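Local coordinates for predicted flavin-nucleotide-binding protein from COG3576 family structurally related to pyridoxine 5'-phosphate oxidase (Lactobacillus delbrueckii subsp. bulgaricus, PDB 2HTD) that probably binds a flavin nucleotide, and is a putative oxidoreductase structurally related to pyridoxamine 5'-phosphate oxidase, at residues A105-H110 with V131-E136; V41-V46 with S86-V91; Q69-T74 with T123-A128; V33-N38 with T99-L104. All blocks are in the same frame, centred on the assembly; numbering follows the deposited sequence.

Interaction 1. Residues A105-H110 with V131-E136; sequences ATAEVH and VNLNIE
The carboxylate of E108 and the side-chain amide of N132 lie next to each other on one face of the sheet, pointing the same way with their planes 26° apart; E108 OE2 stands 3.6 Å from N132 ND2. At the edge of the H110 ring, in its plane, sits the same E108 OE2, which takes a 2.7 Å hydrogen bond from H110 NE2 on its anti side, though from clearly outside the carboxylate plane. With CG anti to the backbone N (chi1 160°), the extended E108 chain carries its carboxylate to that ring edge. A lysine in place of E108 would probably leave H110 NE2 without its carboxylate acceptor, although D113 would still hold ND1. The N132 amide itself is gripped by Q69 and Y115. Beneath these groups, 105-110 and 131-136 form neighbouring antiparallel strands of the split-barrel-like sheet, at 155°. T106 and E108 are the hydrogen-bonded positions, paired with N134 and N132; N134 N reaches T106 O at 2.8 Å. One water bridges T106 OG1 and N134 ND2, 3.0 Å from each. On the other face, A107 CB lies 4.0 Å from L133 CD2, and A105 CB 4.0 Å from L133 CB.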
loop_
_atom_site.group_PDB
_atom_site.type_symbol
_atom_site.label_atom_id
_atom_site.label_comp_id
_atom_site.label_asym_id
_atom_site.label_seq_id
_atom_site.Cartn_x
_atom_site.Cartn_y
_atom_site.Cartn_z
ATOM N N ALA B 105 -0.402 -9.140 -8.505
ATOM C CA ALA B 105 0.609 -9.705 -9.403
ATOM C C ALA B 105 1.431 -10.774 -8.698
ATOM O O ALA B 105 1.548 -10.805 -7.465
ATOM C CB ALA B 105 1.533 -8.613 -9.907
ATOM N N THR B 106 2.019 -11.647 -9.505
ATOM C CA THR B 106 3.046 -12.552 -9.030
ATOM C C THR B 106 4.390 -11.995 -9.467
ATOM O O THR B 106 4.478 -11.390 -10.511
ATOM C CB THR B 106 2.829 -13.969 -9.604
ATOM O OG1 THR B 106 2.891 -13.897 -11.010
ATOM C CG2 THR B 106 1.485 -14.526 -9.211
ATOM N N ALA B 107 5.422 -12.198 -8.649
ATOM C CA ALA B 107 6.732 -11.635 -8.865
ATOM C C ALA B 107 7.672 -12.653 -9.463
ATOM O O ALA B 107 7.612 -13.835 -9.123
ATOM C CB ALA B 107 7.315 -11.164 -7.551
ATOM N N GLU B 108 8.525 -12.182 -10.364
ATOM C CA GLU B 108 9.578 -12.987 -11.004
ATOM C C GLU B 108 10.848 -12.186 -10.774
ATOM O O GLU B 108 11.009 -11.094 -11.319
ATOM C CB GLU B 108 9.226 -13.161 -12.491
ATOM C CG GLU B 108 10.345 -13.536 -13.474
ATOM C CD GLU B 108 9.917 -13.392 -14.963
ATOM O OE1 GLU B 108 9.080 -14.214 -15.389
ATOM O OE2 GLU B 108 10.419 -12.489 -15.704
ATOM N N VAL B 109 11.733 -12.679 -9.915
ATOM C CA VAL B 109 12.897 -11.901 -9.535
ATOM C C VAL B 109 14.144 -12.347 -10.285
ATOM O O VAL B 109 14.436 -13.543 -10.342
ATOM C CB VAL B 109 13.177 -12.018 -8.028
ATOM C CG1 VAL B 109 14.414 -11.219 -7.637
ATOM C CG2 VAL B 109 11.956 -11.575 -7.210
ATOM N N HIS B 110 14.890 -11.383 -10.816
ATOM C CA HIS B 110 16.085 -11.645 -11.589
ATOM C C HIS B 110 17.210 -10.963 -10.896
ATOM O O HIS B 110 17.249 -9.744 -10.855
ATOM C CB HIS B 110 15.929 -11.061 -12.962
ATOM C CG HIS B 110 14.814 -11.661 -13.742
ATOM N ND1 HIS B 110 15.004 -12.730 -14.585
ATOM C CD2 HIS B 110 13.512 -11.326 -13.841
ATOM C CE1 HIS B 110 13.858 -13.042 -15.157
ATOM N NE2 HIS B 110 12.939 -12.201 -14.727
ATOM N N VAL B 131 12.823 -6.899 -10.593
ATOM C CA VAL B 131 11.618 -7.639 -10.287
ATOM C C VAL B 131 10.589 -7.381 -11.371
ATOM O O VAL B 131 10.193 -6.261 -11.578
ATOM C CB VAL B 131 11.035 -7.255 -8.956
ATOM C CG1 VAL B 131 9.797 -8.159 -8.655
ATOM C CG2 VAL B 131 12.096 -7.318 -7.864
ATOM N N ASN B 132 10.177 -8.437 -12.054
ATOM C CA ASN B 132 9.086 -8.372 -13.011
ATOM C C ASN B 132 7.809 -8.813 -12.310
ATOM O O ASN B 132 7.826 -9.712 -11.490
ATOM C CB ASN B 132 9.356 -9.277 -14.205
ATOM C CG ASN B 132 10.334 -8.654 -15.218
ATOM O OD1 ASN B 132 11.199 -7.910 -14.867
ATOM N ND2 ASN B 132 10.193 -9.012 -16.466
ATOM N N LEU B 133 6.686 -8.216 -12.698
ATOM C CA LEU B 133 5.420 -8.462 -12.025
ATOM C C LEU B 133 4.428 -8.851 -13.091
ATOM O O LEU B 133 4.183 -8.079 -14.016
ATOM C CB LEU B 133 4.982 -7.213 -11.280
ATOM C CG LEU B 133 5.825 -6.777 -10.087
ATOM C CD1 LEU B 133 5.393 -5.401 -9.630
ATOM C CD2 LEU B 133 5.674 -7.776 -8.992
ATOM N N ASN B 134 3.857 -10.032 -12.938
ATOM C CA ASN B 134 2.896 -10.586 -13.859
ATOM C C ASN B 134 1.523 -10.336 -13.288
ATOM O O ASN B 134 1.127 -10.911 -12.270
ATOM C CB ASN B 134 3.095 -12.090 -14.061
ATOM C CG ASN B 134 4.553 -12.479 -14.300
ATOM O OD1 ASN B 134 5.321 -11.740 -14.921
ATOM N ND2 ASN B 134 4.944 -13.637 -13.775
ATOM N N ILE B 135 0.796 -9.448 -13.944
ATOM C CA ILE B 135 -0.500 -9.066 -13.477
ATOM C C ILE B 135 -1.464 -10.233 -13.569
ATOM O O ILE B 135 -1.595 -10.886 -14.626
ATOM C CB ILE B 135 -1.042 -7.860 -14.289
ATOM C CG1 ILE B 135 -0.142 -6.642 -14.020
ATOM C CG2 ILE B 135 -2.483 -7.572 -13.877
ATOM C CD1 ILE B 135 -0.449 -5.427 -14.853
ATOM N N GLU B 136 -2.111 -10.522 -12.453
ATOM C CA GLU B 136 -3.154 -11.536 -12.374
ATOM C C GLU B 136 -4.547 -10.939 -12.438
ATOM O O GLU B 136 -5.461 -11.532 -13.015
ATOM C CB GLU B 136 -3.051 -12.296 -11.051
ATOM C CG GLU B 136 -1.860 -13.174 -10.915
ATOM C CD GLU B 136 -1.970 -14.078 -9.675
ATOM O OE1 GLU B 136 -2.689 -13.703 -8.708
ATOM O OE2 GLU B 136 -1.374 -15.173 -9.696
HETATM O O HOH W 1 3.460 -16.152 -12.912
#

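Interaction 2. Residues V41-V46 with S86-V91; sequences VYLATV and SKVALV
Strands 41-46 and 88-91 run antiparallel at 159° with their axes 4.6 Å apart, and two hydrogen-bonded pairs, Y42 with V91 and A44 with A89, flank the non-hydrogen-bonded pair L43 with L90. The shortest of these bonds joins A44 N to A89 O at 2.8 Å. On one face, L43 presses on V88: its CG lies only 3.4 Å from V88 CG1, tighter than normal van der Waals contact. L43 CG is anti to the backbone N (chi1 172°), which brings it up to V88, and the two side chains cross at a slant. Its pair partner L90 is modelled in two conformers, in one of which CD2 comes within 3.6 Å of L43 CG. V41 CG1 extends the apolar row to L90 CB at 4.1 Å. The opposite face carries Y42, A44, A89 and V91; here Y42 CB touches V91 CG1 at 3.9 Å, and the Y42 ring stacks on Y42 of the second subunit. Where the strand pairing ends, the side chain of S86 takes over from the backbone: S86 OG accepts from V46 N at 2.9 Å and donates to K87 O at 2.6 Å. The chemistry thus differs by face, with large aliphatic groups on the side toward M60 and helix 77-83, and the Y42 side packed against the second subunit, as suits a sheet that contributes to a dimer interface.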
loop_
_atom_site.group_PDB
_atom_site.type_symbol
_atom_site.label_atom_id
_atom_site.label_comp_id
_atom_site.label_asym_id
_atom_site.label_seq_id
_atom_site.Cartn_x
_atom_site.Cartn_y
_atom_site.Cartn_z
ATOM N N VAL B 41 4.148 4.889 -7.403
ATOM C CA VAL B 41 3.449 3.626 -7.138
ATOM C C VAL B 41 3.772 3.136 -5.732
ATOM O O VAL B 41 4.914 3.226 -5.281
ATOM C CB VAL B 41 3.839 2.600 -8.219
ATOM C CG1 VAL B 41 3.244 1.204 -7.972
ATOM C CG2 VAL B 41 3.370 3.190 -9.545
ATOM N N TYR B 42 2.753 2.578 -5.069
ATOM C CA TYR B 42 2.931 1.928 -3.766
ATOM C C TYR B 42 2.700 0.455 -3.920
ATOM O O TYR B 42 1.840 0.029 -4.699
ATOM C CB TYR B 42 1.987 2.499 -2.685
ATOM C CG TYR B 42 2.504 3.766 -2.127
ATOM C CD1 TYR B 42 2.494 4.945 -2.889
ATOM C CD2 TYR B 42 3.042 3.834 -0.859
ATOM C CE1 TYR B 42 3.021 6.116 -2.383
ATOM C CE2 TYR B 42 3.570 4.979 -0.366
ATOM C CZ TYR B 42 3.551 6.137 -1.114
ATOM O OH TYR B 42 4.099 7.239 -0.494
ATOM N N LEU B 43 3.503 -0.327 -3.226
ATOM C CA LEU B 43 3.520 -1.773 -3.327
ATOM C C LEU B 43 3.299 -2.401 -1.965
ATOM O O LEU B 43 3.838 -1.940 -0.975
ATOM C CB LEU B 43 4.870 -2.206 -3.903
ATOM C CG LEU B 43 5.411 -3.607 -4.037
ATOM C CD1 LEU B 43 6.548 -3.542 -5.041
ATOM C CD2 LEU B 43 5.925 -4.149 -2.716
ATOM N N ALA B 44 2.555 -3.503 -1.949
ATOM C CA ALA B 44 2.221 -4.213 -0.730
ATOM C C ALA B 44 2.553 -5.672 -0.902
ATOM O O ALA B 44 2.364 -6.233 -1.993
ATOM C CB ALA B 44 0.734 -4.048 -0.381
ATOM N N THR B 45 3.072 -6.263 0.172
ATOM C CA THR B 45 3.448 -7.673 0.257
ATOM C C THR B 45 2.954 -8.212 1.586
ATOM O O THR B 45 2.441 -7.474 2.427
ATOM C CB THR B 45 4.988 -7.872 0.157
ATOM O OG1 THR B 45 5.641 -7.277 1.285
ATOM C CG2 THR B 45 5.542 -7.313 -1.157
ATOM N N VAL B 46 3.132 -9.517 1.778
ATOM C CA VAL B 46 2.635 -10.212 2.955
ATOM C C VAL B 46 3.804 -10.867 3.646
ATOM O O VAL B 46 4.613 -11.572 3.021
ATOM C CB VAL B 46 1.652 -11.283 2.532
ATOM C CG1 VAL B 46 1.069 -11.959 3.716
ATOM C CG2 VAL B 46 0.552 -10.710 1.651
ATOM N N SER B 86 5.542 -14.323 -1.388
ATOM C CA SER B 86 4.417 -13.391 -1.386
ATOM C C SER B 86 3.986 -12.968 -2.785
ATOM O O SER B 86 4.823 -12.655 -3.641
ATOM C CB SER B 86 4.752 -12.113 -0.629
ATOM O OG SER B 86 3.604 -11.315 -0.476
ATOM N N LYS B 87 2.672 -12.845 -2.987
ATOM C CA LYS B 87 2.165 -12.051 -4.097
ATOM C C LYS B 87 2.299 -10.555 -3.778
ATOM O O LYS B 87 2.671 -10.191 -2.672
ATOM C CB LYS B 87 0.705 -12.410 -4.432
ATOM C CG LYS B 87 0.474 -13.802 -5.032
ATOM C CD LYS B 87 -0.998 -13.906 -5.569
ATOM C CE LYS B 87 -1.460 -15.338 -5.783
ATOM N NZ LYS B 87 -2.976 -15.492 -5.738
ATOM N N VAL B 88 2.099 -9.720 -4.799
ATOM C CA VAL B 88 2.382 -8.312 -4.712
ATOM C C VAL B 88 1.135 -7.576 -5.187
ATOM O O VAL B 88 0.542 -7.926 -6.220
ATOM C CB VAL B 88 3.589 -7.868 -5.577
ATOM C CG1 VAL B 88 3.915 -6.380 -5.349
ATOM C CG2 VAL B 88 4.816 -8.745 -5.277
ATOM N N ALA B 89 0.724 -6.592 -4.402
ATOM C CA ALA B 89 -0.320 -5.651 -4.828
ATOM C C ALA B 89 0.345 -4.299 -5.101
ATOM O O ALA B 89 1.236 -3.859 -4.361
ATOM C CB ALA B 89 -1.402 -5.485 -3.756
ATOM N N LEU B 90 -0.111 -3.643 -6.158
ATOM C CA LEU B 90 0.373 -2.304 -6.499
ATOM C C LEU B 90 -0.795 -1.386 -6.742
ATOM O O LEU B 90 -1.790 -1.788 -7.349
ATOM C CB LEU B 90 1.214 -2.313 -7.767
ATOM C CG LEU B 90 2.309 -3.348 -7.908
ATOM C CD1 LEU B 90 3.374 -2.876 -8.895
ATOM C CD2 LEU B 90 2.932 -3.615 -6.627
ATOM N N VAL B 91 -0.633 -0.134 -6.323
ATOM C CA VAL B 91 -1.588 0.909 -6.633
ATOM C C VAL B 91 -0.894 2.114 -7.215
ATOM O O VAL B 91 0.173 2.516 -6.751
ATOM C CB VAL B 91 -2.430 1.329 -5.405
ATOM C CG1 VAL B 91 -1.545 1.898 -4.257
ATOM C CG2 VAL B 91 -3.528 2.279 -5.758
#

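Interaction 3. Residues Q69-T74 with T123-A128; sequences QYLEKT and TEFPNA. With SO4 (sulfate ion), chain I; SO4 (sulfate ion), chain C.
A128, K73 and F125 bury the most surface here, with L71 close behind. The long K73 side chain, extended beyond CG, passes over one face of the F125 ring: CE stands 3.8 Å from the ring centroid and 9° off its normal, a CH-pi contact almost over the centre. NZ lies farther along, 4.0 Å from the same centroid and 29° off the normal, so a cation-pi contact accompanies it. The ammonium also donates to O1 of a sulfate ion, K73 NZ to O1 being 2.9 Å. The contact joins the end of strand 67-72 to the loop between helix 114-120 and strand 129-139. That loop is shaped by an ST turn, in which T123 OG1 accepts from F125 N at 3.1 Å while also hydrogen-bonded to L120 O, followed by a type I beta turn from F125 to A128. A128 sits where the chain approaches its strand; its CA is 3.4 Å from E72 O, and its CB meets L71 CB at 4.3 Å. L71, with CG beside the backbone N (chi1 -53°), sends CD1 tip to tip against T123 CG2 at 4.1 Å, while L120 of helix 114-120 packs against both L71 and A128.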
loop_
_atom_site.group_PDB
_atom_site.type_symbol
_atom_site.label_atom_id
_atom_site.label_comp_id
_atom_site.label_asym_id
_atom_site.label_seq_id
_atom_site.Cartn_x
_atom_site.Cartn_y
_atom_site.Cartn_z
ATOM N N GLN B 69 7.516 -3.779 -14.058
ATOM C CA GLN B 69 8.876 -4.053 -13.637
ATOM C C GLN B 69 9.391 -2.963 -12.721
ATOM O O GLN B 69 9.091 -1.787 -12.941
ATOM C CB GLN B 69 9.765 -4.167 -14.886
ATOM C CG GLN B 69 11.227 -4.465 -14.587
ATOM C CD GLN B 69 12.037 -4.539 -15.841
ATOM O OE1 GLN B 69 12.489 -3.522 -16.368
ATOM N NE2 GLN B 69 12.241 -5.753 -16.341
ATOM N N TYR B 70 10.191 -3.311 -11.714
ATOM C CA TYR B 70 10.863 -2.322 -10.910
ATOM C C TYR B 70 12.221 -2.822 -10.455
ATOM O O TYR B 70 12.531 -4.007 -10.601
ATOM C CB TYR B 70 10.008 -1.914 -9.711
ATOM C CG TYR B 70 9.858 -2.957 -8.612
ATOM C CD1 TYR B 70 8.861 -3.894 -8.683
ATOM C CD2 TYR B 70 10.679 -2.947 -7.500
ATOM C CE1 TYR B 70 8.700 -4.827 -7.699
ATOM C CE2 TYR B 70 10.540 -3.893 -6.494
ATOM C CZ TYR B 70 9.547 -4.819 -6.599
ATOM O OH TYR B 70 9.327 -5.770 -5.621
ATOM N N LEU B 71 13.036 -1.908 -9.930
ATOM C CA LEU B 71 14.326 -2.247 -9.394
ATOM C C LEU B 71 14.228 -2.396 -7.902
ATOM O O LEU B 71 13.649 -1.557 -7.211
ATOM C CB LEU B 71 15.348 -1.161 -9.736
ATOM C CG LEU B 71 15.437 -0.814 -11.217
ATOM C CD1 LEU B 71 16.493 0.281 -11.482
ATOM C CD2 LEU B 71 15.699 -2.050 -12.111
ATOM N N GLU B 72 14.804 -3.486 -7.397
ATOM C CA GLU B 72 14.897 -3.690 -5.977
ATOM C C GLU B 72 16.306 -3.328 -5.545
ATOM O O GLU B 72 17.262 -4.075 -5.787
ATOM C CB GLU B 72 14.551 -5.128 -5.613
ATOM C CG GLU B 72 14.587 -5.399 -4.120
ATOM C CD GLU B 72 13.665 -4.475 -3.323
ATOM O OE1 GLU B 72 12.460 -4.404 -3.663
ATOM O OE2 GLU B 72 14.130 -3.819 -2.364
ATOM N N LYS B 73 16.417 -2.157 -4.931
ATOM C CA LYS B 73 17.706 -1.596 -4.523
ATOM C C LYS B 73 18.000 -1.852 -3.059
ATOM O O LYS B 73 19.128 -2.054 -2.699
ATOM C CB LYS B 73 17.744 -0.066 -4.758
ATOM C CG LYS B 73 17.380 0.390 -6.195
ATOM C CD LYS B 73 17.243 1.917 -6.274
ATOM C CE LYS B 73 16.694 2.389 -7.613
ATOM N NZ LYS B 73 16.421 3.892 -7.612
ATOM N N THR B 74 16.958 -1.829 -2.240
ATOM C CA THR B 74 17.079 -1.866 -0.782
ATOM C C THR B 74 17.216 -3.303 -0.293
ATOM O O THR B 74 17.973 -3.576 0.626
ATOM C CB THR B 74 15.854 -1.150 -0.124
ATOM O OG1 THR B 74 15.882 -1.291 1.300
ATOM C CG2 THR B 74 14.562 -1.721 -0.618
ATOM N N THR B 123 20.633 1.350 -16.635
ATOM C CA THR B 123 20.438 2.070 -15.380
ATOM C C THR B 123 21.783 2.333 -14.724
ATOM O O THR B 123 22.804 1.870 -15.202
ATOM C CB THR B 123 19.626 1.226 -14.394
ATOM O OG1 THR B 123 20.494 0.249 -13.802
ATOM C CG2 THR B 123 18.444 0.520 -15.120
ATOM N N GLU B 124 21.765 3.046 -13.600
ATOM C CA GLU B 124 22.967 3.283 -12.790
ATOM C C GLU B 124 23.003 2.408 -11.523
ATOM O O GLU B 124 23.697 2.717 -10.561
ATOM C CB GLU B 124 23.075 4.767 -12.406
ATOM C CG GLU B 124 22.780 5.765 -13.546
ATOM C CD GLU B 124 23.880 5.944 -14.597
ATOM O OE1 GLU B 124 24.939 5.289 -14.478
ATOM O OE2 GLU B 124 23.668 6.781 -15.534
ATOM N N PHE B 125 22.288 1.285 -11.535
ATOM C CA PHE B 125 22.172 0.442 -10.349
ATOM C C PHE B 125 22.465 -1.017 -10.710
ATOM O O PHE B 125 21.569 -1.883 -10.610
ATOM C CB PHE B 125 20.762 0.568 -9.738
ATOM C CG PHE B 125 20.414 1.965 -9.306
ATOM C CD1 PHE B 125 20.861 2.463 -8.098
ATOM C CD2 PHE B 125 19.660 2.796 -10.126
ATOM C CE1 PHE B 125 20.567 3.778 -7.711
ATOM C CE2 PHE B 125 19.363 4.089 -9.732
ATOM C CZ PHE B 125 19.821 4.581 -8.535
ATOM N N PRO B 126 23.724 -1.304 -11.100
ATOM C CA PRO B 126 24.079 -2.635 -11.593
ATOM C C PRO B 126 23.901 -3.746 -10.570
ATOM O O PRO B 126 23.832 -4.899 -10.948
ATOM C CB PRO B 126 25.570 -2.481 -11.965
ATOM C CG PRO B 126 26.041 -1.339 -11.175
ATOM C CD PRO B 126 24.892 -0.400 -11.142
ATOM N N ASN B 127 23.876 -3.400 -9.283
ATOM C CA ASN B 127 23.686 -4.403 -8.241
ATOM C C ASN B 127 22.270 -4.530 -7.733
ATOM O O ASN B 127 21.991 -5.355 -6.886
ATOM C CB ASN B 127 24.643 -4.134 -7.107
ATOM C CG ASN B 127 26.085 -4.154 -7.592
ATOM O OD1 ASN B 127 26.451 -4.992 -8.431
ATOM N ND2 ASN B 127 26.883 -3.228 -7.118
ATOM N N ALA B 128 21.353 -3.749 -8.269
ATOM C CA ALA B 128 19.957 -3.939 -7.908
ATOM C C ALA B 128 19.468 -5.289 -8.441
ATOM O O ALA B 128 20.054 -5.866 -9.381
ATOM C CB ALA B 128 19.119 -2.817 -8.492
HETATM S S SO4 I . 12.908 2.798 -5.737
HETATM O O1 SO4 I . 13.716 3.773 -6.492
HETATM O O2 SO4 I . 13.755 2.086 -4.748
HETATM O O3 SO4 I . 11.973 3.530 -4.842
HETATM O O4 SO4 I . 12.219 1.872 -6.649
HETATM S S SO4 C . 11.467 -2.129 2.700
HETATM O O1 SO4 C . 12.579 -1.957 1.767
HETATM O O2 SO4 C . 10.470 -2.986 2.073
HETATM O O3 SO4 C . 11.976 -2.703 3.949
HETATM O O4 SO4 C . 10.966 -0.808 3.036
#

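Interaction 4. Residues V33-N38 with T99-L104; sequences VNLFKN and TAVRVL. With SO4 (sulfate ion), chain E.
One methyl group, V101 CG1, receives both helix side chains: F36 CE2 comes to 3.5 Å and L35 CD1 to 3.7 Å, so a single valine branch forms the centre of the contact. This is helix-on-sheet packing, in which helix 30-38 lies across the antiparallel sheet of the pyridoxamine 5'-phosphate oxidase-like fold; the axes of 33-38 and 99-104 cross at -93° with a closest approach of 8.4 Å. V101 CG1 lies between the backbone N and the carbonyl carbon (chi1 60°), a torsion that turns it to the helix. The strand's alternation places T99, V101 and V103 toward the helix, while A100 and R102 point away. F36 crosses V101 at about a right angle, and the far end of its ring reaches V103, CZ to V103 CG1 being 4.0 Å. An alanine at F36 would probably open a gap over V101 and V103 and strip L90, A92 and V62 of much of their contact with this side chain. L35 slants across the strand, its CD1 near the A100 carbonyl carbon and its CD2 3.9 Å from T99 OG1, a hydroxyl that is hydrogen-bonded to S97. On the other side of the strand, the R102 guanidinium meets a sulfate ion at its edge, near its plane, with NH2 donating to sulfate O1 at 3.0 Å.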
loop_
_atom_site.group_PDB
_atom_site.type_symbol
_atom_site.label_atom_id
_atom_site.label_comp_id
_atom_site.label_asym_id
_atom_site.label_seq_id
_atom_site.Cartn_x
_atom_site.Cartn_y
_atom_site.Cartn_z
ATOM N N VAL B 33 -2.328 2.206 -17.608
ATOM C CA VAL B 33 -0.908 2.255 -17.911
ATOM C C VAL B 33 -0.342 3.634 -17.593
ATOM O O VAL B 33 0.705 3.777 -16.952
ATOM C CB VAL B 33 -0.661 1.928 -19.401
ATOM C CG1 VAL B 33 0.778 2.341 -19.776
ATOM C CG2 VAL B 33 -0.907 0.444 -19.713
ATOM N N ASN B 34 -1.033 4.679 -18.006
ATOM C CA ASN B 34 -0.537 6.032 -17.701
ATOM C C ASN B 34 -0.597 6.389 -16.241
ATOM O O ASN B 34 0.276 7.097 -15.743
ATOM C CB ASN B 34 -1.270 7.043 -18.553
ATOM C CG ASN B 34 -0.812 6.993 -19.985
ATOM O OD1 ASN B 34 0.348 6.661 -20.258
ATOM N ND2 ASN B 34 -1.701 7.340 -20.913
ATOM N N LEU B 35 -1.558 5.851 -15.502
ATOM C CA LEU B 35 -1.483 6.006 -14.041
ATOM C C LEU B 35 -0.183 5.466 -13.424
ATOM O O LEU B 35 0.436 6.136 -12.598
ATOM C CB LEU B 35 -2.673 5.349 -13.330
ATOM C CG LEU B 35 -3.974 6.157 -13.299
ATOM C CD1 LEU B 35 -5.162 5.280 -12.887
ATOM C CD2 LEU B 35 -3.850 7.327 -12.324
ATOM N N PHE B 36 0.180 4.239 -13.835
ATOM C CA PHE B 36 1.406 3.610 -13.391
ATOM C C PHE B 36 2.642 4.349 -13.833
ATOM O O PHE B 36 3.580 4.471 -13.056
ATOM C CB PHE B 36 1.516 2.122 -13.788
ATOM C CG PHE B 36 0.762 1.201 -12.878
ATOM C CD1 PHE B 36 1.217 0.920 -11.602
ATOM C CD2 PHE B 36 -0.438 0.662 -13.293
ATOM C CE1 PHE B 36 0.489 0.086 -10.767
ATOM C CE2 PHE B 36 -1.161 -0.163 -12.458
ATOM C CZ PHE B 36 -0.691 -0.456 -11.196
ATOM N N LYS B 37 2.621 4.872 -15.039
ATOM C CA LYS B 37 3.766 5.618 -15.552
ATOM C C LYS B 37 3.997 6.955 -14.853
ATOM O O LYS B 37 5.152 7.352 -14.678
ATOM C CB LYS B 37 3.619 5.851 -17.054
ATOM C CG LYS B 37 3.869 4.635 -17.858
ATOM C CD LYS B 37 3.841 4.989 -19.362
ATOM C CE LYS B 37 4.072 3.770 -20.215
ATOM N NZ LYS B 37 3.882 4.056 -21.670
ATOM N N ASN B 38 2.914 7.645 -14.501
ATOM C CA ASN B 38 2.939 9.075 -14.175
ATOM C C ASN B 38 2.885 9.374 -12.691
ATOM O O ASN B 38 3.024 10.539 -12.268
ATOM C CB ASN B 38 1.742 9.800 -14.823
ATOM C CG ASN B 38 1.807 9.818 -16.363
ATOM O OD1 ASN B 38 2.819 9.478 -16.973
ATOM N ND2 ASN B 38 0.704 10.200 -16.977
ATOM N N THR B 99 -8.559 9.349 -9.328
ATOM C CA THR B 99 -8.653 8.116 -10.116
ATOM C C THR B 99 -7.516 7.255 -9.625
ATOM O O THR B 99 -6.533 7.772 -9.069
ATOM C CB THR B 99 -8.567 8.372 -11.649
ATOM O OG1 THR B 99 -7.365 9.090 -11.953
ATOM C CG2 THR B 99 -9.772 9.160 -12.153
ATOM N N ALA B 100 -7.664 5.939 -9.769
ATOM C CA ALA B 100 -6.649 5.011 -9.306
ATOM C C ALA B 100 -6.884 3.663 -9.959
ATOM O O ALA B 100 -7.957 3.373 -10.512
ATOM C CB ALA B 100 -6.671 4.865 -7.812
ATOM N N VAL B 101 -5.829 2.871 -9.926
ATOM C CA VAL B 101 -5.881 1.481 -10.367
ATOM C C VAL B 101 -5.018 0.645 -9.449
ATOM O O VAL B 101 -4.002 1.131 -8.955
ATOM C CB VAL B 101 -5.448 1.335 -11.827
ATOM C CG1 VAL B 101 -3.996 1.819 -12.070
ATOM C CG2 VAL B 101 -5.567 -0.092 -12.263
ATOM N N ARG B 102 -5.421 -0.598 -9.198
ATOM C CA ARG B 102 -4.645 -1.507 -8.376
ATOM C C ARG B 102 -4.486 -2.774 -9.124
ATOM O O ARG B 102 -5.363 -3.138 -9.923
ATOM C CB ARG B 102 -5.362 -1.787 -7.041
ATOM C CG ARG B 102 -4.839 -2.990 -6.300
ATOM C CD ARG B 102 -5.187 -2.910 -4.819
ATOM N NE ARG B 102 -6.617 -2.672 -4.593
ATOM C CZ ARG B 102 -7.548 -3.628 -4.571
ATOM N NH1 ARG B 102 -7.240 -4.924 -4.765
ATOM N NH2 ARG B 102 -8.806 -3.301 -4.362
ATOM N N VAL B 103 -3.369 -3.455 -8.924
ATOM C CA VAL B 103 -3.217 -4.779 -9.466
ATOM C C VAL B 103 -2.813 -5.753 -8.391
ATOM O O VAL B 103 -2.296 -5.383 -7.368
ATOM C CB VAL B 103 -2.209 -4.853 -10.636
ATOM C CG1 VAL B 103 -2.628 -3.906 -11.766
ATOM C CG2 VAL B 103 -0.805 -4.600 -10.184
ATOM N N LEU B 104 -3.105 -7.016 -8.652
ATOM C CA LEU B 104 -2.539 -8.149 -7.912
ATOM C C LEU B 104 -1.637 -8.847 -8.925
ATOM O O LEU B 104 -2.055 -9.114 -10.058
ATOM C CB LEU B 104 -3.641 -9.116 -7.405
ATOM C CG LEU B 104 -3.170 -10.338 -6.624
ATOM C CD1 LEU B 104 -2.459 -9.918 -5.331
ATOM C CD2 LEU B 104 -4.354 -11.248 -6.315
HETATM S S SO4 E . -10.234 -0.613 -2.186
HETATM O O1 SO4 E . -8.854 -0.814 -2.676
HETATM O O2 SO4 E . -11.082 -1.641 -2.808
HETATM O O3 SO4 E . -10.276 -0.637 -0.686
HETATM O O4 SO4 E . -10.778 0.678 -2.597
#

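How the interactions relate
All four contacts reach one antiparallel sheet. Interactions 1 and 2, with centres about 10 Å apart, are joined by a probable hydrogen bond from A105 N to V88 O, 2.8 Å, and by a long, weak ion pair between E136 OE1 and K87 NZ, 3.5 Å. Interaction 4 shares strand 99-110 with interaction 1 and is joined to interaction 2 by a probable hydrogen bond from V103 N to L90 O, 2.8 Å. Interaction 3 attaches to interaction 1 through another, from Q69 NE2 to N132 OD1, also 2.8 Å. Interactions 3 and 4 lie on opposite sides of the chain's centre, about 21 Å between centres, yet each holds sulfate, probably from the crystallisation liquor. Interactions 2 and 4 both touch the second subunit.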